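Oxidoreductase, short chain dehydrogenase/reductase family protein (Bifidobacterium adolescentis L2-32, PDB 6OW4) acts as an NADH-dependent 20beta-hydroxysteroid dehydrogenase, interconverting the ketone and the 20beta-hydroxyl group at C20 of steroids. Local coordinates at residues Leu176-Ala181 with Ala205-His210; Ala181-Asn186 with Asn198-Thr203. One frame throughout, in Å; residues are numbered along the deposited sequence.

Contact 1 of 2, residues Leu176-Ala181 with Ala205-His210; sequences LIFTAA and AAIMEH. Unlike the reference sequence in segment 176-181: Ala181 (reference Ser). With NAD (nicotinamide-adenine-dinucleotide), chain N.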
loop_
_atom_site.group_PDB
_atom_site.type_symbol
_atom_site.label_atom_id
_atom_site.label_comp_id
_atom_site.label_asym_id
_atom_site.label_seq_id
_atom_site.Cartn_x
_atom_site.Cartn_y
_atom_site.Cartn_z
ATOM N N LEU F 176 -19.331 -5.813 8.879
ATOM C CA LEU F 176 -19.415 -4.377 8.506
ATOM C C LEU F 176 -18.787 -4.194 7.123
ATOM O O LEU F 176 -17.625 -4.606 6.951
ATOM C CB LEU F 176 -18.681 -3.529 9.549
ATOM C CG LEU F 176 -19.089 -3.758 11.002
ATOM C CD1 LEU F 176 -18.158 -3.008 11.940
ATOM C CD2 LEU F 176 -20.536 -3.344 11.235
ATOM N N ILE F 177 -19.536 -3.613 6.180
ATOM C CA ILE F 177 -19.036 -3.234 4.825
ATOM C C ILE F 177 -19.182 -1.716 4.672
ATOM O O ILE F 177 -20.325 -1.230 4.615
ATOM C CB ILE F 177 -19.767 -4.002 3.703
ATOM C CG1 ILE F 177 -19.770 -5.515 3.947
ATOM C CG2 ILE F 177 -19.170 -3.656 2.348
ATOM C CD1 ILE F 177 -21.023 -6.037 4.614
ATOM N N PHE F 178 -18.056 -1.005 4.620
ATOM C CA PHE F 178 -17.983 0.461 4.404
ATOM C C PHE F 178 -17.667 0.720 2.929
ATOM O O PHE F 178 -16.691 0.140 2.428
ATOM C CB PHE F 178 -16.909 1.083 5.300
ATOM C CG PHE F 178 -17.144 0.962 6.786
ATOM C CD1 PHE F 178 -16.940 -0.239 7.448
ATOM C CD2 PHE F 178 -17.529 2.065 7.531
ATOM C CE1 PHE F 178 -17.141 -0.338 8.817
ATOM C CE2 PHE F 178 -17.724 1.967 8.900
ATOM C CZ PHE F 178 -17.533 0.764 9.540
ATOM N N THR F 179 -18.462 1.553 2.257
ATOM C CA THR F 179 -18.186 2.015 0.871
ATOM C C THR F 179 -17.107 3.103 0.929
ATOM O O THR F 179 -17.399 4.198 1.447
ATOM C CB THR F 179 -19.456 2.505 0.165
ATOM O OG1 THR F 179 -20.459 1.497 0.289
ATOM C CG2 THR F 179 -19.229 2.803 -1.300
ATOM N N ALA F 180 -15.902 2.790 0.446
ATOM C CA ALA F 180 -14.786 3.745 0.256
ATOM C C ALA F 180 -14.840 4.263 -1.186
ATOM O O ALA F 180 -15.963 4.462 -1.692
ATOM C CB ALA F 180 -13.472 3.077 0.588
ATOM N N ALA F 181 -13.680 4.492 -1.811
ATOM C CA ALA F 181 -13.534 4.860 -3.238
ATOM C C ALA F 181 -12.052 4.828 -3.620
ATOM O O ALA F 181 -11.202 4.760 -2.704
ATOM C CB ALA F 181 -14.130 6.222 -3.500
ATOM N N ALA F 205 -10.492 7.626 2.439
ATOM C CA ALA F 205 -9.199 7.151 2.991
ATOM C C ALA F 205 -9.306 7.002 4.514
ATOM O O ALA F 205 -8.711 6.052 5.064
ATOM C CB ALA F 205 -8.095 8.108 2.613
ATOM N N ALA F 206 -10.031 7.915 5.169
ATOM C CA ALA F 206 -10.295 7.902 6.628
ATOM C C ALA F 206 -11.218 6.729 6.968
ATOM O O ALA F 206 -10.922 6.010 7.940
ATOM C CB ALA F 206 -10.892 9.217 7.064
ATOM N N ILE F 207 -12.290 6.555 6.190
ATOM C CA ILE F 207 -13.263 5.428 6.320
ATOM C C ILE F 207 -12.493 4.105 6.246
ATOM O O ILE F 207 -12.796 3.208 7.054
ATOM C CB ILE F 207 -14.371 5.524 5.248
ATOM C CG1 ILE F 207 -15.345 6.664 5.554
ATOM C CG2 ILE F 207 -15.104 4.198 5.094
ATOM C CD1 ILE F 207 -16.198 7.077 4.379
ATOM N N MET F 208 -11.533 4.000 5.323
ATOM C CA MET F 208 -10.714 2.776 5.101
ATOM C C MET F 208 -9.953 2.412 6.381
ATOM O O MET F 208 -10.105 1.267 6.844
ATOM C CB MET F 208 -9.722 2.964 3.948
ATOM C CG MET F 208 -10.331 2.716 2.577
ATOM S SD MET F 208 -9.105 2.784 1.241
ATOM C CE MET F 208 -8.081 1.379 1.678
ATOM N N GLU F 209 -9.173 3.346 6.934
ATOM C CA GLU F 209 -8.315 3.111 8.128
ATOM C C GLU F 209 -9.189 2.989 9.385
ATOM O O GLU F 209 -8.723 2.374 10.366
ATOM C CB GLU F 209 -7.271 4.221 8.270
ATOM C CG GLU F 209 -6.233 3.955 9.349
ATOM C CD GLU F 209 -5.511 2.621 9.249
ATOM O OE1 GLU F 209 -5.263 2.167 8.117
ATOM O OE2 GLU F 209 -5.201 2.032 10.306
ATOM N N HIS F 210 -10.405 3.547 9.363
ATOM C CA HIS F 210 -11.427 3.380 10.433
ATOM C C HIS F 210 -11.894 1.918 10.454
ATOM O O HIS F 210 -11.875 1.307 11.540
ATOM C CB HIS F 210 -12.585 4.374 10.249
ATOM C CG HIS F 210 -13.762 4.110 11.128
ATOM N ND1 HIS F 210 -13.670 4.107 12.507
ATOM C CD2 HIS F 210 -15.055 3.851 10.837
ATOM C CE1 HIS F 210 -14.854 3.855 13.026
ATOM N NE2 HIS F 210 -15.723 3.694 12.022
HETATM P PA NAD N . -25.926 8.169 -4.767
HETATM O O1A NAD N . -25.688 9.636 -4.612
HETATM O O2A NAD N . -27.335 7.928 -5.329
HETATM O O5B NAD N . -25.798 7.408 -3.377
HETATM C C5B NAD N . -25.533 8.127 -2.172
HETATM C C4B NAD N . -26.752 7.932 -1.226
HETATM O O4B NAD N . -26.307 8.392 0.203
HETATM C C3B NAD N . -27.749 8.638 -1.563
HETATM O O3B NAD N . -28.982 7.838 -1.664
HETATM C C2B NAD N . -27.947 9.786 -0.377
HETATM O O2B NAD N . -29.361 10.097 -0.209
HETATM C C1B NAD N . -27.458 9.282 0.685
HETATM N N9A NAD N . -26.931 10.377 1.561
HETATM C C8A NAD N . -26.074 11.418 1.452
HETATM N N7A NAD N . -26.041 12.064 2.645
HETATM C C5A NAD N . -26.877 11.423 3.486
HETATM C C6A NAD N . -27.212 11.673 4.825
HETATM N N6A NAD N . -26.845 12.641 5.806
HETATM N N1A NAD N . -28.094 10.867 5.461
HETATM C C2A NAD N . -28.664 9.805 4.801
HETATM N N3A NAD N . -28.333 9.555 3.474
HETATM C C4A NAD N . -27.437 10.372 2.826
HETATM O O3 NAD N . -24.806 7.561 -5.809
HETATM P PN NAD N . -24.015 6.177 -5.565
HETATM O O1N NAD N . -23.157 5.905 -6.768
HETATM O O2N NAD N . -25.026 5.044 -5.378
HETATM O O5D NAD N . -23.070 6.334 -4.289
HETATM C C5D NAD N . -23.185 5.457 -3.178
HETATM C C4D NAD N . -21.841 5.431 -2.404
HETATM O O4D NAD N . -20.902 4.949 -3.171
HETATM C C3D NAD N . -21.408 6.833 -2.019
HETATM O O3D NAD N . -20.950 6.840 -0.728
HETATM C C2D NAD N . -20.257 7.167 -3.015
HETATM O O2D NAD N . -19.358 8.162 -2.365
HETATM C C1D NAD N . -19.693 6.027 -3.223
HETATM N N1N NAD N . -19.010 5.903 -4.515
HETATM C C2N NAD N . -19.732 5.868 -5.700
HETATM C C3N NAD N . -19.068 5.746 -6.931
HETATM C C7N NAD N . -19.857 5.715 -8.263
HETATM O O7N NAD N . -19.337 6.134 -9.280
HETATM N N7N NAD N . -21.182 5.202 -8.321
HETATM C C4N NAD N . -17.689 5.653 -6.961
HETATM C C5N NAD N . -16.964 5.682 -5.781
HETATM C C6N NAD N . -17.636 5.799 -4.556
#
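The rings of Phe178 and His210 stand nearly perpendicular, their planes at 88° and their centroids 5.5 Å apart. Phe178 CE2 lies at the edge of the imidazole, close to its plane, and meets His210 CD2 at 3.8 Å. Ile207 comes to the benzene ring obliquely, near its root, with the methyl CG2 3.6 Å from Phe178 CB. Leu127 and Leu214 join Ile207 in a setting that suits a large apolar side chain, though Thr156, Ser211 and Ser225 border it too. The imidazole faces the second subunit: ND1 is hydrogen-bonded to Asn198 of that subunit, whose Trp145 stacks on His210 edge-to-face. In this Rossmann fold the contact packs helix 198-217 onto the sheet; the helix is the beta-alpha-beta crossover from strand 174-179 to its parallel neighbour 223-230, and the helix segment runs back at 165° to the strand. Just past the strand, the small CB of Ala180 abuts Met208 CG at 3.7 Å. Thr179 points away from the helix: with CG2 anti to its backbone N, that methyl reaches NAD O4D at 3.3 Å, while OG1 is hydrogen-bonded to Asn128 and the main-chain O accepts from Lys204.

Contact 2 of 2, residues Ala181-Asn186 with Asn198-Thr203; sequences ALSGHN and NAYGAT. Unlike the reference sequence in segment 181-186: Ala181 (reference Ser). With NAD (nicotinamide-adenine-dinucleotide), chain N.
Tyr200 and Lys204 form the YxxxK signature of the short-chain dehydrogenases, and here the first turns of helix 198-217 bring the tyrosine against the loop 181-186 beside the nicotinamide end of NAD. The side chain leaves the helix with CG anti to the backbone N (chi1 178°), which carries the ring past Ser183 to the cofactor. OH and NAD O2D are hydrogen-bonded at a very short 2.5 Å, and O2D lies at the ring edge, in its plane. Ser183 also sits at the edge, in plane, its OG 3.6 Å from Tyr200 CE2; that hydroxyl is hydrogen-bonded to Asn188, and its contact with the ring is packing. Ala181, where the reference sequence has serine, sets CB 3.8 Å from Tyr200 OH and 3.7 Å from NAD C5N, a methyl that touches both the phenol oxygen and the nicotinamide from one side.

Behind the ring the backbones meet directly at two glycines. Gly184 CA gives a CH...O contact to Gly201 O (3.4 Å, 147° at the hydrogen), and Ser183 O lies 3.3 Å from Gly201 CA. A beta carbon on Gly201 would collide with that same Ser183 oxygen, which fits a residue without a side chain. Asp136 receives the backbone N-H groups of Ala199 and Tyr200, anchoring the start of the helix.

A phenylalanine in place of Tyr200 would keep the flank against Ser183, but would probably leave the ribose O2D without its phenolic partner. Ser183 and Ala181 thus flank the ring while the glycine contact holds the loop close to the helix, and the phenol OH is directed to the cofactor, consistent with the active-site role of this tyrosine in the family.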
loop_
_atom_site.group_PDB
_atom_site.type_symbol
_atom_site.label_atom_id
_atom_site.label_comp_id
_atom_site.label_asym_id
_atom_site.label_seq_id
_atom_site.Cartn_x
_atom_site.Cartn_y
_atom_site.Cartn_z
ATOM N N ALA F 181 -13.680 4.492 -1.811
ATOM C CA ALA F 181 -13.534 4.860 -3.238
ATOM C C ALA F 181 -12.052 4.828 -3.620
ATOM O O ALA F 181 -11.202 4.760 -2.704
ATOM C CB ALA F 181 -14.130 6.222 -3.500
ATOM N N LEU F 182 -11.763 4.886 -4.923
ATOM C CA LEU F 182 -10.382 5.001 -5.466
ATOM C C LEU F 182 -9.849 6.416 -5.225
ATOM O O LEU F 182 -8.614 6.578 -5.228
ATOM C CB LEU F 182 -10.383 4.664 -6.960
ATOM C CG LEU F 182 -10.296 3.179 -7.298
ATOM C CD1 LEU F 182 -10.443 2.983 -8.794
ATOM C CD2 LEU F 182 -8.986 2.571 -6.808
ATOM N N SER F 183 -10.746 7.392 -5.032
ATOM C CA SER F 183 -10.435 8.768 -4.560
ATOM C C SER F 183 -9.702 8.694 -3.214
ATOM O O SER F 183 -8.876 9.588 -2.943
ATOM C CB SER F 183 -11.683 9.603 -4.465
ATOM O OG SER F 183 -12.414 9.555 -5.681
ATOM N N GLY F 184 -10.007 7.664 -2.412
ATOM C CA GLY F 184 -9.341 7.345 -1.133
ATOM C C GLY F 184 -7.944 6.773 -1.324
ATOM O O GLY F 184 -7.173 6.792 -0.349
ATOM N N HIS F 185 -7.633 6.263 -2.522
ATOM C CA HIS F 185 -6.308 5.698 -2.903
ATOM C C HIS F 185 -5.532 6.678 -3.788
ATOM O O HIS F 185 -4.322 6.861 -3.545
ATOM C CB HIS F 185 -6.483 4.373 -3.652
ATOM C CG HIS F 185 -7.051 3.271 -2.825
ATOM N ND1 HIS F 185 -8.278 2.703 -3.100
ATOM C CD2 HIS F 185 -6.563 2.625 -1.746
ATOM C CE1 HIS F 185 -8.523 1.753 -2.225
ATOM N NE2 HIS F 185 -7.486 1.684 -1.384
ATOM N N ASN F 186 -6.208 7.248 -4.790
ATOM C CA ASN F 186 -5.616 8.039 -5.901
ATOM C C ASN F 186 -6.483 9.270 -6.174
ATOM O O ASN F 186 -7.716 9.155 -6.070
ATOM C CB ASN F 186 -5.517 7.205 -7.182
ATOM C CG ASN F 186 -4.571 6.032 -7.057
ATOM O OD1 ASN F 186 -5.005 4.903 -6.834
ATOM N ND2 ASN F 186 -3.280 6.287 -7.194
ATOM N N ASN F 198 -11.016 16.404 -3.378
ATOM C CA ASN F 198 -10.025 16.780 -2.331
ATOM C C ASN F 198 -10.497 16.259 -0.967
ATOM O O ASN F 198 -9.831 15.366 -0.412
ATOM C CB ASN F 198 -9.789 18.294 -2.307
ATOM C CG ASN F 198 -8.758 18.730 -1.286
ATOM O OD1 ASN F 198 -8.175 17.906 -0.586
ATOM N ND2 ASN F 198 -8.522 20.029 -1.197
ATOM N N ALA F 199 -11.593 16.816 -0.444
ATOM C CA ALA F 199 -12.222 16.417 0.836
ATOM C C ALA F 199 -12.822 15.016 0.695
ATOM O O ALA F 199 -12.710 14.231 1.649
ATOM C CB ALA F 199 -13.272 17.420 1.240
ATOM N N TYR F 200 -13.439 14.724 -0.453
ATOM C CA TYR F 200 -14.128 13.438 -0.740
ATOM C C TYR F 200 -13.156 12.274 -0.535
ATOM O O TYR F 200 -13.486 11.350 0.228
ATOM C CB TYR F 200 -14.682 13.413 -2.164
ATOM C CG TYR F 200 -15.353 12.114 -2.528
ATOM C CD1 TYR F 200 -16.625 11.817 -2.064
ATOM C CD2 TYR F 200 -14.714 11.175 -3.321
ATOM C CE1 TYR F 200 -17.250 10.623 -2.384
ATOM C CE2 TYR F 200 -15.326 9.977 -3.653
ATOM C CZ TYR F 200 -16.597 9.701 -3.183
ATOM O OH TYR F 200 -17.203 8.526 -3.509
ATOM N N GLY F 201 -12.004 12.325 -1.209
ATOM C CA GLY F 201 -10.934 11.316 -1.109
ATOM C C GLY F 201 -10.454 11.150 0.322
ATOM O O GLY F 201 -10.331 9.997 0.773
ATOM N N ALA F 202 -10.205 12.266 1.013
ATOM C CA ALA F 202 -9.741 12.310 2.419
ATOM C C ALA F 202 -10.670 11.468 3.304
ATOM O O ALA F 202 -10.150 10.650 4.084
ATOM C CB ALA F 202 -9.664 13.739 2.899
ATOM N N THR F 203 -11.988 11.644 3.174
ATOM C CA THR F 203 -13.012 10.948 4.001
ATOM C C THR F 203 -12.974 9.444 3.707
ATOM O O THR F 203 -13.009 8.658 4.668
ATOM C CB THR F 203 -14.417 11.527 3.782
ATOM O OG1 THR F 203 -14.749 11.414 2.398
ATOM C CG2 THR F 203 -14.533 12.968 4.231
HETATM P PA NAD N . -25.926 8.169 -4.767
HETATM O O1A NAD N . -25.688 9.636 -4.612
HETATM O O2A NAD N . -27.335 7.928 -5.329
HETATM O O5B NAD N . -25.798 7.408 -3.377
HETATM C C5B NAD N . -25.533 8.127 -2.172
HETATM C C4B NAD N . -26.752 7.932 -1.226
HETATM O O4B NAD N . -26.307 8.392 0.203
HETATM C C3B NAD N . -27.749 8.638 -1.563
HETATM O O3B NAD N . -28.982 7.838 -1.664
HETATM C C2B NAD N . -27.947 9.786 -0.377
HETATM O O2B NAD N . -29.361 10.097 -0.209
HETATM C C1B NAD N . -27.458 9.282 0.685
HETATM N N9A NAD N . -26.931 10.377 1.561
HETATM C C8A NAD N . -26.074 11.418 1.452
HETATM N N7A NAD N . -26.041 12.064 2.645
HETATM C C5A NAD N . -26.877 11.423 3.486
HETATM C C6A NAD N . -27.212 11.673 4.825
HETATM N N6A NAD N . -26.845 12.641 5.806
HETATM N N1A NAD N . -28.094 10.867 5.461
HETATM C C2A NAD N . -28.664 9.805 4.801
HETATM N N3A NAD N . -28.333 9.555 3.474
HETATM C C4A NAD N . -27.437 10.372 2.826
HETATM O O3 NAD N . -24.806 7.561 -5.809
HETATM P PN NAD N . -24.015 6.177 -5.565
HETATM O O1N NAD N . -23.157 5.905 -6.768
HETATM O O2N NAD N . -25.026 5.044 -5.378
HETATM O O5D NAD N . -23.070 6.334 -4.289
HETATM C C5D NAD N . -23.185 5.457 -3.178
HETATM C C4D NAD N . -21.841 5.431 -2.404
HETATM O O4D NAD N . -20.902 4.949 -3.171
HETATM C C3D NAD N . -21.408 6.833 -2.019
HETATM O O3D NAD N . -20.950 6.840 -0.728
HETATM C C2D NAD N . -20.257 7.167 -3.015
HETATM O O2D NAD N . -19.358 8.162 -2.365
HETATM C C1D NAD N . -19.693 6.027 -3.223
HETATM N N1N NAD N . -19.010 5.903 -4.515
HETATM C C2N NAD N . -19.732 5.868 -5.700
HETATM C C3N NAD N . -19.068 5.746 -6.931
HETATM C C7N NAD N . -19.857 5.715 -8.263
HETATM O O7N NAD N . -19.337 6.134 -9.280
HETATM N N7N NAD N . -21.182 5.202 -8.321
HETATM C C4N NAD N . -17.689 5.653 -6.961
HETATM C C5N NAD N . -16.964 5.682 -5.781
HETATM C C6N NAD N . -17.636 5.799 -4.556
#

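How the contacts relate
Both contacts are buried and both rest on helix 198-217, but contact 1 is the deeper, its centre about 9 Å from the centre of the chain against about 16 Å for contact 2. In the Rossmann core, bulky side chains fill the gap between strand and helix; farther out, backbones approach closely over glycines. Both touch NAD, contact 1 by van der Waals contact at the strand end, contact 2 also through the Tyr200 hydrogen bond. Ala181 is shared by both contacts, so the strand leads into the loop of contact 2, nested within the chain closed by contact 1. Ala205 CB on the helix packs on Gly184 O of the loop at 3.4 Å, and the second subunit abuts each.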